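Local coordinates for putative metal resistance protein (Proteus mirabilis, PDB 6C29) that probably acts as a membrane-bound protein-disulfide reductase, of which this chain is the N-terminal periplasmic part, built of tandem immunoglobulin-fold domains, at residues F137-Q140 against Y141-M145. Numbering follows the deposited sequence.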
loop_
_atom_site.group_PDB
_atom_site.type_symbol
_atom_site.label_atom_id
_atom_site.label_comp_id
_atom_site.label_asym_id
_atom_site.label_seq_id
_atom_site.Cartn_x
_atom_site.Cartn_y
_atom_site.Cartn_z
ATOM N N PHE A 137 21.736 -4.629 -2.720
ATOM C CA PHE A 137 20.689 -3.661 -2.364
ATOM C C PHE A 137 19.960 -3.113 -3.588
ATOM O O PHE A 137 18.729 -3.034 -3.569
ATOM C CB PHE A 137 21.292 -2.518 -1.546
ATOM C CG PHE A 137 20.295 -1.497 -1.117
ATOM C CD1 PHE A 137 19.521 -1.699 0.004
ATOM C CD2 PHE A 137 20.150 -0.310 -1.821
ATOM C CE1 PHE A 137 18.614 -0.761 0.404
ATOM C CE2 PHE A 137 19.239 0.654 -1.407
ATOM C CZ PHE A 137 18.474 0.431 -0.306
ATOM N N GLU A 138 20.690 -2.717 -4.633
ATOM C CA GLU A 138 20.079 -2.092 -5.819
ATOM C C GLU A 138 19.145 -3.102 -6.518
ATOM O O GLU A 138 18.014 -2.764 -6.912
ATOM C CB GLU A 138 21.168 -1.578 -6.769
ATOM C CG GLU A 138 20.668 -0.753 -7.948
ATOM C CD GLU A 138 20.098 0.623 -7.555
ATOM O OE1 GLU A 138 20.204 1.015 -6.367
ATOM O OE2 GLU A 138 19.547 1.320 -8.448
ATOM N N TRP A 139 19.576 -4.353 -6.605
ATOM C CA TRP A 139 18.726 -5.403 -7.144
ATOM C C TRP A 139 17.490 -5.609 -6.285
ATOM O O TRP A 139 16.374 -5.729 -6.832
ATOM C CB TRP A 139 19.498 -6.717 -7.248
ATOM C CG TRP A 139 18.681 -7.884 -7.734
ATOM C CD1 TRP A 139 18.353 -8.196 -9.035
ATOM C CD2 TRP A 139 18.095 -8.911 -6.916
ATOM N NE1 TRP A 139 17.586 -9.352 -9.061
ATOM C CE2 TRP A 139 17.415 -9.805 -7.780
ATOM C CE3 TRP A 139 18.072 -9.157 -5.545
ATOM C CZ2 TRP A 139 16.749 -10.952 -7.309
ATOM C CZ3 TRP A 139 17.391 -10.294 -5.081
ATOM C CH2 TRP A 139 16.750 -11.168 -5.965
ATOM N N GLN A 140 17.667 -5.711 -4.967
ATOM C CA GLN A 140 16.525 -5.865 -4.077
ATOM C C GLN A 140 15.581 -4.682 -4.227
ATOM O O GLN A 140 14.384 -4.889 -4.269
ATOM C CB GLN A 140 16.953 -6.002 -2.597
ATOM C CG GLN A 140 17.624 -7.349 -2.213
ATOM C CD GLN A 140 17.391 -7.687 -0.731
ATOM O OE1 GLN A 140 16.870 -6.865 0.041
ATOM N NE2 GLN A 140 17.750 -8.902 -0.340
ATOM N N TYR A 141 16.116 -3.471 -4.352
ATOM C CA TYR A 141 15.267 -2.278 -4.458
ATOM C C TYR A 141 14.475 -2.327 -5.772
ATOM O O TYR A 141 13.271 -2.016 -5.793
ATOM C CB TYR A 141 16.107 -0.986 -4.399
ATOM C CG TYR A 141 15.314 0.161 -3.884
ATOM C CD1 TYR A 141 14.494 0.892 -4.705
ATOM C CD2 TYR A 141 15.383 0.513 -2.540
ATOM C CE1 TYR A 141 13.755 1.907 -4.197
ATOM C CE2 TYR A 141 14.644 1.520 -2.023
ATOM C CZ TYR A 141 13.846 2.231 -2.856
ATOM O OH TYR A 141 13.067 3.278 -2.393
ATOM N N ASN A 142 15.128 -2.673 -6.877
ATOM C CA ASN A 142 14.433 -2.751 -8.159
ATOM C C ASN A 142 13.403 -3.867 -8.190
ATOM O O ASN A 142 12.341 -3.704 -8.783
ATOM C CB ASN A 142 15.432 -2.894 -9.282
ATOM C CG ASN A 142 16.179 -1.600 -9.551
ATOM O OD1 ASN A 142 15.712 -0.512 -9.216
ATOM N ND2 ASN A 142 17.341 -1.714 -10.171
ATOM N N GLN A 143 13.714 -4.995 -7.582
ATOM C CA GLN A 143 12.736 -6.071 -7.464
ATOM C C GLN A 143 11.498 -5.610 -6.699
ATOM O O GLN A 143 10.373 -5.913 -7.093
ATOM C CB GLN A 143 13.343 -7.298 -6.743
ATOM C CG GLN A 143 14.407 -8.108 -7.496
ATOM C CD GLN A 143 13.844 -8.842 -8.697
ATOM O OE1 GLN A 143 13.093 -9.805 -8.532
ATOM N NE2 GLN A 143 14.172 -8.384 -9.886
ATOM N N ALA A 144 11.693 -4.830 -5.638
ATOM C CA ALA A 144 10.586 -4.321 -4.862
ATOM C C ALA A 144 9.780 -3.280 -5.623
ATOM O O ALA A 144 8.541 -3.288 -5.565
ATOM C CB ALA A 144 11.101 -3.726 -3.567
HETATM N N MSE A 145 10.485 -2.370 -6.298
HETATM C CA MSE A 145 9.818 -1.339 -7.078
HETATM C C MSE A 145 9.000 -1.916 -8.208
HETATM O O MSE A 145 7.959 -1.334 -8.584
HETATM C CB MSE A 145 10.823 -0.349 -7.647
HETATM C CG MSE A 145 11.374 0.615 -6.658
HETATM SE SE MSE A 145 10.073 1.822 -5.871
HETATM C CE MSE A 145 9.255 2.594 -7.430
HETATM O O HOH W 1 17.079 1.177 -7.312
HETATM O O HOH W 2 15.807 -6.386 -10.064
#
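Tyr141 and Phe137 sit one turn apart on the amphipathic alpha-helix 137-145, which lies against strands 16-24, 30-38 and 90-97 of the first immunoglobulin-fold domain and precedes the strands of the second. Tyr141 N donates to Phe137 O at 2.8 Å, the first of four i to i+4 bonds that tie 137-140 to 141-145. The two aromatic side chains run side by side, with Phe137 CZ 3.8 Å from Tyr141 CD2 and their planes at 47°. Both pack on Leu33; a tyrosine suits this buried place because its OH reaches the carbonyl of Ile95 while its ring takes a cation-pi contact from Lys31. Asn142 has a short polar amide suited to the solvent side; its OD1 accepts at 2.9 Å from a water that also donates weakly to Glu138 OE2. Glu138 OE1 forms a salt bridge with Lys31. In Gln143, chi1 (-70°) sets CG over the indole face of Trp139, 3.7 Å from the centroid of the six-membered ring, as a CH-pi contact, and chi2 (-68°) folds the amide nearly parallel to the ring. Glutamine suits both surroundings: its methylene lies on the indole while NE2 donates at 2.6 Å to a second water, which donates weakly to Trp139 O. Ala144 is small enough to fit closely against Leu33 and Pro94, and Ala144 N donates to Gln140 O at 3.0 Å.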